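Local coordinates for protein periplasmic chaperone Spy (Escherichia coli, PDB 5WO2) that acts as an ATP-independent periplasmic chaperone, a cradle-shaped homodimer that limits aggregation of client proteins and lets them fold while bound, at residues F2-L7 with K85-A90. Sequence-based numbering, arbitrary orientation. Where two conformers were deposited one is given.
Sequences FKDLNL and KKQFNA
With CG of Gln87 opposite its own backbone N and beside the carbonyl carbon (chi1 -177°), and the chain bent at chi2, CB and CG lie against the loop, where Leu5 holds its CG anti to the carbonyl carbon (chi1 -58°) and extends its two methyls to the helix. The contact fastens the N-terminal loop, just ahead of helix 9-21, onto helix 82-94 in the all-helical LTXXQ-family cradle of Spy. Leu5 CD2 presses on the aliphatic root of Gln87, 3.4 Å from its CG, and also approaches Phe88 N at 3.7 Å. The other methyl, Leu5 CD1, lies at the edge of the Phe88 ring, close to its plane, 4.5 Å from Phe88 CD2. Tyr77 packs edge-to-face with Phe88, and Ile41 of the second subunit also touches it, placing Leu5 next to a ring that also meets the second subunit. An inverse gamma turn centred on Asp4, closed by Leu5 N to Lys3 O, folds the loop here. No hydrogen bond joins the two segments; Asn91, one turn further along the same helix, donates ND2 to Asp4 OD1 and takes Gln87 NE2 on its OD1. Asp4 OD2 stays 3.4 Å from Gln87 NE2, too badly aligned to count as a hydrogen bond, carboxylate and amide planes 67° apart.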
loop_
_atom_site.group_PDB
_atom_site.type_symbol
_atom_site.label_atom_id
_atom_site.label_comp_id
_atom_site.label_asym_id
_atom_site.label_seq_id
_atom_site.Cartn_x
_atom_site.Cartn_y
_atom_site.Cartn_z
ATOM N N PHE B 2 11.210 -10.110 11.721
ATOM C CA PHE B 2 12.136 -11.056 12.333
ATOM C C PHE B 2 12.373 -12.262 11.419
ATOM O O PHE B 2 11.483 -13.090 11.230
ATOM C CB PHE B 2 11.607 -11.535 13.698
ATOM C CG PHE B 2 11.785 -10.540 14.830
ATOM C CD1 PHE B 2 12.997 -9.897 15.040
ATOM C CD2 PHE B 2 10.734 -10.264 15.695
ATOM C CE1 PHE B 2 13.150 -8.991 16.086
ATOM C CE2 PHE B 2 10.882 -9.359 16.737
ATOM C CZ PHE B 2 12.091 -8.724 16.933
ATOM N N LYS B 3 13.571 -12.347 10.845
ATOM C CA LYS B 3 14.006 -13.553 10.143
ATOM C C LYS B 3 14.840 -14.425 11.078
ATOM O O LYS B 3 15.802 -15.073 10.663
ATOM C CB LYS B 3 14.802 -13.201 8.887
ATOM C CG LYS B 3 13.931 -12.738 7.745
ATOM C CD LYS B 3 14.479 -13.172 6.398
ATOM C CE LYS B 3 13.351 -13.542 5.451
ATOM N NZ LYS B 3 12.700 -14.814 5.856
ATOM N N ASP B 4 14.445 -14.434 12.348
ATOM C CA ASP B 4 15.083 -15.252 13.377
ATOM C C ASP B 4 14.710 -16.717 13.212
ATOM O O ASP B 4 14.355 -17.393 14.181
ATOM C CB ASP B 4 14.654 -14.772 14.756
ATOM C CG ASP B 4 13.147 -14.747 14.903
ATOM O OD1 ASP B 4 12.476 -14.402 13.909
ATOM O OD2 ASP B 4 12.634 -15.092 15.987
ATOM N N LEU B 5 14.790 -17.203 11.977
ATOM C CA LEU B 5 14.272 -18.516 11.640
ATOM C C LEU B 5 15.399 -19.527 11.439
ATOM O O LEU B 5 15.134 -20.710 11.298
ATOM C CB LEU B 5 13.404 -18.440 10.380
ATOM C CG LEU B 5 12.202 -17.495 10.398
ATOM C CD1 LEU B 5 11.539 -17.581 9.055
ATOM C CD2 LEU B 5 11.214 -17.818 11.506
ATOM N N ASN B 6 16.643 -19.052 11.428
ATOM C CA ASN B 6 17.815 -19.922 11.371
ATOM C C ASN B 6 17.913 -20.605 10.023
ATOM O O ASN B 6 18.030 -21.824 9.925
ATOM C CB ASN B 6 17.759 -20.969 12.484
ATOM C CG ASN B 6 17.163 -20.423 13.761
ATOM O OD1 ASN B 6 16.905 -19.222 13.875
ATOM N ND2 ASN B 6 16.937 -21.301 14.732
ATOM N N LEU B 7 17.840 -19.811 8.968
ATOM C CA LEU B 7 17.667 -20.383 7.639
ATOM C C LEU B 7 18.867 -21.219 7.142
ATOM O O LEU B 7 19.991 -20.754 7.079
ATOM C CB LEU B 7 17.367 -19.271 6.648
ATOM C CG LEU B 7 16.060 -18.513 6.917
ATOM C CD1 LEU B 7 16.056 -17.212 6.174
ATOM C CD2 LEU B 7 14.875 -19.370 6.502
ATOM N N LYS B 85 8.092 -22.869 10.927
ATOM C CA LYS B 85 6.747 -22.393 10.575
ATOM C C LYS B 85 6.003 -21.848 11.801
ATOM O O LYS B 85 5.300 -20.857 11.719
ATOM C CB LYS B 85 5.909 -23.512 9.959
ATOM C CG LYS B 85 6.329 -23.975 8.594
ATOM C CD LYS B 85 5.495 -25.198 8.143
ATOM C CE LYS B 85 5.890 -25.621 6.733
ATOM N NZ LYS B 85 5.367 -26.954 6.355
ATOM N N LYS B 86 6.160 -22.504 12.947
ATOM C CA LYS B 86 5.547 -21.985 14.166
ATOM C C LYS B 86 6.059 -20.588 14.415
ATOM O O LYS B 86 5.306 -19.706 14.792
ATOM C CB LYS B 86 5.842 -22.857 15.384
ATOM C CG LYS B 86 5.094 -24.187 15.412
ATOM C CD LYS B 86 4.903 -24.701 16.856
ATOM C CE LYS B 86 6.214 -24.934 17.620
ATOM N NZ LYS B 86 6.876 -26.259 17.311
ATOM N N GLN B 87 7.352 -20.397 14.196
ATOM C CA GLN B 87 7.981 -19.109 14.446
ATOM C C GLN B 87 7.565 -18.077 13.418
ATOM O O GLN B 87 7.275 -16.931 13.745
ATOM C CB GLN B 87 9.494 -19.247 14.438
ATOM C CG GLN B 87 10.207 -17.948 14.761
ATOM C CD GLN B 87 9.951 -17.475 16.195
ATOM O OE1 GLN B 87 10.170 -18.218 17.154
ATOM N NE2 GLN B 87 9.475 -16.239 16.336
ATOM N N PHE B 88 7.600 -18.473 12.155
ATOM C CA PHE B 88 7.055 -17.643 11.096
ATOM C C PHE B 88 5.632 -17.216 11.422
ATOM O O PHE B 88 5.291 -16.046 11.265
ATOM C CB PHE B 88 7.087 -18.397 9.779
ATOM C CG PHE B 88 6.503 -17.642 8.611
ATOM C CD1 PHE B 88 5.123 -17.548 8.423
ATOM C CD2 PHE B 88 7.330 -17.070 7.668
ATOM C CE1 PHE B 88 4.602 -16.894 7.335
ATOM C CE2 PHE B 88 6.783 -16.400 6.553
ATOM C CZ PHE B 88 5.433 -16.313 6.410
ATOM N N ASN B 89 4.810 -18.137 11.917
ATOM C CA ASN B 89 3.409 -17.782 12.183
ATOM C C ASN B 89 3.347 -16.804 13.355
ATOM O O ASN B 89 2.577 -15.878 13.324
ATOM C CB ASN B 89 2.543 -19.001 12.458
ATOM C CG ASN B 89 2.204 -19.764 11.184
ATOM O OD1 ASN B 89 1.993 -19.177 10.144
ATOM N ND2 ASN B 89 2.224 -21.082 11.268
ATOM N N ALA B 90 4.186 -16.987 14.364
ATOM C CA ALA B 90 4.182 -16.038 15.473
ATOM C C ALA B 90 4.619 -14.642 15.030
ATOM O O ALA B 90 4.010 -13.622 15.420
ATOM C CB ALA B 90 5.069 -16.553 16.584
#